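Long-range contact in uncharacterized protein (Bacteroides ovatus CL02T12C04, PDB 6PTM), which is probably an exo-acting carrageenase of glycoside hydrolase family 42, cleaving sugar units from the ends of carrageenan chains: residues V170-Y184 with L501-E513. Residues are numbered along the deposited sequence; the frame is centred on the assembly and turned at random.
Sequences VFLADWTWKPRIKEY and LTATQTWYWCRRE
W509 is gripped between W175 at the end of strand 172-175, K178 and P179 of the following loop, and Y184 of the short helix after it. Its CE3 edge points at one face of W175 in a T-shaped pair, planes at 67°, while on the opposite face of W175 T506 CB makes an off-centre CH-pi contact. One face of W509 takes K178 CG, 3.7 Å from the centroid of the five-membered ring, and its CZ2 lies over the Y184 ring, whose other face carries I181 CD1. With CG of W509 anti to the backbone N (chi1 -167°), the indole extends across to 170-184 and lies between W175, K178 and Y184. A leucine here would probably leave W175 and Y184 without their shared aromatic neighbour and the K178 methylenes without a ring to lie on. Farther out, the W507 edge meets the face of W177.

Backbone hydrogen bonds join strands 172-175 and 503-506 in parallel. These are the first and last strands of the probable (beta/alpha)8 barrel expected of a GH42 enzyme, so their pairing closes the barrel. T506 N to D174 O is nearly straight (2.8 Å, 176°), and a water bridges that carbonyl to T506 OG1, which also bonds Y493. Beyond the strands, W509 N donates to T176 O at 2.7 Å, past the cis peptide before Y508.

R512 NH2 reaches W177 O at 2.7 Å, the oxygen near the guanidinium plane, and P179 CG covers one face of that group.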
loop_
_atom_site.group_PDB
_atom_site.type_symbol
_atom_site.label_atom_id
_atom_site.label_comp_id
_atom_site.label_asym_id
_atom_site.label_seq_id
_atom_site.Cartn_x
_atom_site.Cartn_y
_atom_site.Cartn_z
ATOM N N VAL A 170 -11.904 13.224 -2.043
ATOM C CA VAL A 170 -10.662 13.797 -1.468
ATOM C C VAL A 170 -9.709 12.645 -1.109
ATOM O O VAL A 170 -10.136 11.469 -1.087
ATOM C CB VAL A 170 -10.935 14.726 -0.271
ATOM C CG1 VAL A 170 -11.744 15.938 -0.688
ATOM C CG2 VAL A 170 -11.608 14.009 0.895
ATOM N N PHE A 171 -8.464 13.005 -0.861
ATOM C CA PHE A 171 -7.360 12.119 -0.451
ATOM C C PHE A 171 -6.781 12.648 0.861
ATOM O O PHE A 171 -6.502 13.850 0.955
ATOM C CB PHE A 171 -6.352 12.018 -1.601
ATOM C CG PHE A 171 -7.010 11.604 -2.899
ATOM C CD1 PHE A 171 -7.488 10.304 -3.065
ATOM C CD2 PHE A 171 -7.210 12.516 -3.923
ATOM C CE1 PHE A 171 -8.143 9.931 -4.230
ATOM C CE2 PHE A 171 -7.894 12.148 -5.068
ATOM C CZ PHE A 171 -8.349 10.859 -5.222
ATOM N N LEU A 172 -6.542 11.755 1.820
ATOM C CA LEU A 172 -6.184 12.136 3.204
ATOM C C LEU A 172 -4.739 11.738 3.542
ATOM O O LEU A 172 -4.305 10.601 3.214
ATOM C CB LEU A 172 -7.171 11.519 4.190
ATOM C CG LEU A 172 -8.643 11.918 4.029
ATOM C CD1 LEU A 172 -9.444 11.379 5.225
ATOM C CD2 LEU A 172 -8.862 13.436 3.848
ATOM N N ALA A 173 -4.037 12.632 4.227
ATOM C CA ALA A 173 -2.710 12.347 4.816
ATOM C C ALA A 173 -2.690 12.816 6.265
ATOM O O ALA A 173 -3.103 13.970 6.526
ATOM C CB ALA A 173 -1.633 13.021 4.028
ATOM N N ASP A 174 -2.246 11.946 7.162
ATOM C CA ASP A 174 -1.853 12.285 8.552
ATOM C C ASP A 174 -0.564 11.506 8.903
ATOM O O ASP A 174 0.064 10.936 8.019
ATOM C CB ASP A 174 -3.008 12.037 9.528
ATOM C CG ASP A 174 -2.953 12.915 10.774
ATOM O OD1 ASP A 174 -4.014 13.305 11.275
ATOM O OD2 ASP A 174 -1.845 13.150 11.271
ATOM N N TRP A 175 -0.173 11.496 10.160
ATOM C CA TRP A 175 1.149 10.998 10.592
ATOM C C TRP A 175 0.990 10.136 11.841
ATOM O O TRP A 175 0.292 10.559 12.740
ATOM C CB TRP A 175 2.064 12.186 10.861
ATOM C CG TRP A 175 2.259 13.095 9.690
ATOM C CD1 TRP A 175 1.466 14.150 9.346
ATOM C CD2 TRP A 175 3.296 13.024 8.698
ATOM N NE1 TRP A 175 1.909 14.703 8.176
ATOM C CE2 TRP A 175 3.050 14.068 7.772
ATOM C CE3 TRP A 175 4.398 12.187 8.480
ATOM C CZ2 TRP A 175 3.864 14.296 6.662
ATOM C CZ3 TRP A 175 5.230 12.444 7.402
ATOM C CH2 TRP A 175 4.937 13.454 6.482
ATOM N N THR A 176 1.641 8.982 11.877
ATOM C CA THR A 176 1.695 8.073 13.040
ATOM C C THR A 176 2.173 8.842 14.300
ATOM O O THR A 176 3.172 9.582 14.218
ATOM C CB THR A 176 2.564 6.856 12.688
ATOM O OG1 THR A 176 2.117 6.361 11.415
ATOM C CG2 THR A 176 2.473 5.789 13.764
ATOM N N TRP A 177 1.410 8.731 15.395
ATOM C CA TRP A 177 1.741 9.218 16.768
ATOM C C TRP A 177 1.781 10.741 16.846
ATOM O O TRP A 177 2.257 11.221 17.877
ATOM C CB TRP A 177 3.089 8.668 17.263
ATOM C CG TRP A 177 3.133 7.186 17.449
ATOM C CD1 TRP A 177 2.074 6.335 17.608
ATOM C CD2 TRP A 177 4.322 6.378 17.486
ATOM N NE1 TRP A 177 2.533 5.047 17.741
ATOM C CE2 TRP A 177 3.905 5.042 17.675
ATOM C CE3 TRP A 177 5.692 6.653 17.404
ATOM C CZ2 TRP A 177 4.811 3.985 17.752
ATOM C CZ3 TRP A 177 6.587 5.604 17.477
ATOM C CH2 TRP A 177 6.151 4.289 17.639
ATOM N N LYS A 178 1.363 11.473 15.808
ATOM C CA LYS A 178 1.331 12.960 15.828
ATOM C C LYS A 178 0.467 13.420 16.997
ATOM O O LYS A 178 -0.686 13.003 17.145
ATOM C CB LYS A 178 0.738 13.556 14.550
ATOM C CG LYS A 178 0.819 15.079 14.445
ATOM C CD LYS A 178 0.056 15.594 13.258
ATOM C CE LYS A 178 -1.445 15.439 13.457
ATOM N NZ LYS A 178 -2.184 15.777 12.221
ATOM N N PRO A 179 0.973 14.326 17.857
ATOM C CA PRO A 179 0.136 14.853 18.943
ATOM C C PRO A 179 -1.122 15.508 18.360
ATOM O O PRO A 179 -1.020 16.240 17.384
ATOM C CB PRO A 179 1.050 15.863 19.648
ATOM C CG PRO A 179 2.444 15.333 19.337
ATOM C CD PRO A 179 2.354 14.835 17.903
ATOM N N ARG A 180 -2.276 15.209 18.953
ATOM C CA ARG A 180 -3.606 15.645 18.463
ATOM C C ARG A 180 -3.894 17.010 19.087
ATOM O O ARG A 180 -4.726 17.092 19.976
ATOM C CB ARG A 180 -4.633 14.564 18.805
ATOM C CG ARG A 180 -4.291 13.199 18.210
ATOM C CD ARG A 180 -4.946 12.992 16.861
ATOM N NE ARG A 180 -6.388 13.204 16.975
ATOM C CZ ARG A 180 -7.161 13.829 16.088
ATOM N NH1 ARG A 180 -6.659 14.319 14.961
ATOM N NH2 ARG A 180 -8.450 13.963 16.349
ATOM N N ILE A 181 -3.149 18.027 18.683
ATOM C CA ILE A 181 -3.315 19.405 19.210
ATOM C C ILE A 181 -3.714 20.322 18.051
ATOM O O ILE A 181 -3.352 20.044 16.875
ATOM C CB ILE A 181 -2.046 19.868 19.941
ATOM C CG1 ILE A 181 -0.836 19.919 19.011
ATOM C CG2 ILE A 181 -1.779 18.992 21.168
ATOM C CD1 ILE A 181 0.259 20.791 19.521
ATOM N N LYS A 182 -4.430 21.395 18.363
ATOM C CA LYS A 182 -4.905 22.365 17.350
ATOM C C LYS A 182 -3.792 22.695 16.330
ATOM O O LYS A 182 -4.095 22.645 15.090
ATOM C CB LYS A 182 -5.471 23.615 18.025
ATOM C CG LYS A 182 -6.370 24.415 17.094
ATOM C CD LYS A 182 -7.700 24.857 17.710
ATOM C CE LYS A 182 -7.629 26.240 18.318
ATOM N NZ LYS A 182 -7.226 27.242 17.298
ATOM N N GLU A 183 -2.574 23.024 16.791
ATOM C CA GLU A 183 -1.435 23.496 15.945
ATOM C C GLU A 183 -1.140 22.456 14.841
ATOM O O GLU A 183 -0.783 22.884 13.727
ATOM C CB GLU A 183 -0.188 23.826 16.795
ATOM C CG GLU A 183 0.820 24.761 16.095
ATOM C CD GLU A 183 2.254 24.911 16.639
ATOM O OE1 GLU A 183 2.632 24.167 17.601
ATOM O OE2 GLU A 183 3.029 25.793 16.099
ATOM N N TYR A 184 -1.333 21.157 15.115
ATOM C CA TYR A 184 -0.931 20.022 14.237
ATOM C C TYR A 184 -2.124 19.472 13.425
ATOM O O TYR A 184 -1.873 18.763 12.451
ATOM C CB TYR A 184 -0.268 18.919 15.070
ATOM C CG TYR A 184 1.031 19.276 15.771
ATOM C CD1 TYR A 184 1.683 20.484 15.577
ATOM C CD2 TYR A 184 1.630 18.376 16.641
ATOM C CE1 TYR A 184 2.863 20.799 16.248
ATOM C CE2 TYR A 184 2.804 18.668 17.320
ATOM C CZ TYR A 184 3.424 19.894 17.133
ATOM O OH TYR A 184 4.589 20.183 17.781
ATOM N N LEU A 501 -4.369 4.384 -3.871
ATOM C CA LEU A 501 -4.265 4.894 -2.484
ATOM C C LEU A 501 -5.242 6.053 -2.248
ATOM O O LEU A 501 -5.228 7.052 -3.013
ATOM C CB LEU A 501 -2.834 5.342 -2.233
ATOM C CG LEU A 501 -2.548 5.880 -0.835
ATOM C CD1 LEU A 501 -2.851 4.813 0.225
ATOM C CD2 LEU A 501 -1.091 6.308 -0.791
ATOM N N THR A 502 -5.985 5.967 -1.147
ATOM C CA THR A 502 -7.024 6.964 -0.788
ATOM C C THR A 502 -6.599 7.753 0.446
ATOM O O THR A 502 -6.884 8.938 0.508
ATOM C CB THR A 502 -8.408 6.349 -0.543
ATOM O OG1 THR A 502 -8.634 5.204 -1.361
ATOM C CG2 THR A 502 -9.490 7.374 -0.807
ATOM N N ALA A 503 -5.994 7.108 1.427
ATOM C CA ALA A 503 -5.640 7.742 2.708
ATOM C C ALA A 503 -4.368 7.101 3.215
ATOM O O ALA A 503 -4.193 5.898 3.003
ATOM C CB ALA A 503 -6.755 7.564 3.691
ATOM N N THR A 504 -3.560 7.879 3.920
ATOM C CA THR A 504 -2.265 7.442 4.479
ATOM C C THR A 504 -2.091 8.031 5.873
ATOM O O THR A 504 -2.215 9.259 6.014
ATOM C CB THR A 504 -1.069 7.858 3.627
ATOM O OG1 THR A 504 -1.350 7.448 2.286
ATOM C CG2 THR A 504 0.211 7.236 4.142
ATOM N N GLN A 505 -1.807 7.171 6.851
ATOM C CA GLN A 505 -1.178 7.605 8.118
ATOM C C GLN A 505 0.311 7.359 7.914
ATOM O O GLN A 505 0.683 6.169 7.949
ATOM C CB GLN A 505 -1.726 6.845 9.323
ATOM C CG GLN A 505 -1.188 7.434 10.617
ATOM C CD GLN A 505 -1.717 6.756 11.850
ATOM O OE1 GLN A 505 -1.859 5.533 11.908
ATOM N NE2 GLN A 505 -2.020 7.566 12.837
ATOM N N THR A 506 1.112 8.398 7.657
ATOM C CA THR A 506 2.532 8.237 7.257
ATOM C C THR A 506 3.412 7.976 8.493
ATOM O O THR A 506 3.222 8.666 9.519
ATOM C CB THR A 506 3.034 9.437 6.458
ATOM O OG1 THR A 506 2.193 9.622 5.306
ATOM C CG2 THR A 506 4.496 9.274 6.094
ATOM N N TRP A 507 4.336 7.021 8.395
ATOM C CA TRP A 507 5.409 6.809 9.415
ATOM C C TRP A 507 6.471 7.907 9.269
ATOM O O TRP A 507 7.101 8.003 8.221
ATOM C CB TRP A 507 6.036 5.422 9.239
ATOM C CG TRP A 507 7.164 5.113 10.181
ATOM C CD1 TRP A 507 8.498 5.293 9.941
ATOM C CD2 TRP A 507 7.069 4.559 11.515
ATOM N NE1 TRP A 507 9.232 4.884 11.021
ATOM C CE2 TRP A 507 8.389 4.438 12.003
ATOM C CE3 TRP A 507 6.012 4.165 12.352
ATOM C CZ2 TRP A 507 8.676 3.887 13.255
ATOM C CZ3 TRP A 507 6.297 3.617 13.591
ATOM C CH2 TRP A 507 7.611 3.496 14.038
ATOM N N TYR A 508 6.687 8.764 10.282
ATOM C CA TYR A 508 5.929 8.898 11.530
ATOM C C TYR A 508 6.259 10.246 12.196
ATOM O O TYR A 508 7.296 10.837 11.924
ATOM C CB TYR A 508 6.186 7.788 12.562
ATOM C CG TYR A 508 7.576 7.664 13.158
ATOM C CD1 TYR A 508 7.750 7.109 14.423
ATOM C CD2 TYR A 508 8.721 8.011 12.446
ATOM C CE1 TYR A 508 9.013 6.925 14.973
ATOM C CE2 TYR A 508 9.985 7.845 12.988
ATOM C CZ TYR A 508 10.139 7.286 14.248
ATOM O OH TYR A 508 11.399 7.106 14.756
ATOM N N TRP A 509 5.352 10.737 13.029
ATOM C CA TRP A 509 5.518 12.039 13.720
ATOM C C TRP A 509 5.822 11.756 15.186
ATOM O O TRP A 509 4.915 11.840 16.036
ATOM C CB TRP A 509 4.294 12.917 13.529
ATOM C CG TRP A 509 4.461 14.356 13.925
ATOM C CD1 TRP A 509 4.823 14.873 15.139
ATOM C CD2 TRP A 509 4.163 15.485 13.081
ATOM N NE1 TRP A 509 4.781 16.246 15.104
ATOM C CE2 TRP A 509 4.368 16.649 13.862
ATOM C CE3 TRP A 509 3.736 15.610 11.747
ATOM C CZ2 TRP A 509 4.163 17.924 13.341
ATOM C CZ3 TRP A 509 3.540 16.874 11.236
ATOM C CH2 TRP A 509 3.747 18.009 12.027
ATOM N N CYS A 510 7.066 11.367 15.427
ATOM C CA CYS A 510 7.557 10.957 16.761
ATOM C C CYS A 510 7.924 12.196 17.590
ATOM O O CYS A 510 8.056 12.032 18.803
ATOM C CB CYS A 510 8.745 10.014 16.630
ATOM S SG CYS A 510 9.039 9.084 18.151
ATOM N N ARG A 511 8.082 13.374 16.967
ATOM C CA ARG A 511 8.284 14.676 17.665
ATOM C C ARG A 511 7.138 14.953 18.642
ATOM O O ARG A 511 5.961 14.833 18.256
ATOM C CB ARG A 511 8.331 15.823 16.656
ATOM C CG ARG A 511 9.609 15.878 15.835
ATOM C CD ARG A 511 10.692 16.729 16.514
ATOM N NE ARG A 511 11.727 17.069 15.541
ATOM C CZ ARG A 511 12.851 17.731 15.806
ATOM N NH1 ARG A 511 13.118 18.133 17.035
ATOM N NH2 ARG A 511 13.666 18.045 14.815
ATOM N N ARG A 512 7.472 15.357 19.863
ATOM C CA ARG A 512 6.478 15.861 20.842
ATOM C C ARG A 512 6.322 17.358 20.570
ATOM O O ARG A 512 7.151 17.923 19.782
ATOM C CB ARG A 512 6.895 15.551 22.293
ATOM C CG ARG A 512 7.130 14.078 22.613
ATOM C CD ARG A 512 5.936 13.147 22.357
ATOM N NE ARG A 512 5.728 12.784 20.947
ATOM C CZ ARG A 512 4.646 12.175 20.423
ATOM N NH1 ARG A 512 3.637 11.799 21.200
ATOM N NH2 ARG A 512 4.589 11.960 19.108
ATOM N N GLU A 513 5.323 17.993 21.193
ATOM C CA GLU A 513 5.059 19.444 20.991
ATOM C C GLU A 513 6.320 20.265 21.320
ATOM O O GLU A 513 6.587 21.260 20.595
ATOM C CB GLU A 513 3.858 19.889 21.824
ATOM C CG GLU A 513 3.317 21.257 21.419
ATOM C CD GLU A 513 2.181 21.781 22.285
ATOM O OE1 GLU A 513 1.665 21.015 23.116
ATOM O OE2 GLU A 513 1.811 22.947 22.113
HETATM O O HOH W 1 -2.797 9.327 0.964
HETATM O O HOH W 2 1.375 12.059 5.894
HETATM O O HOH W 3 5.114 22.667 17.987
#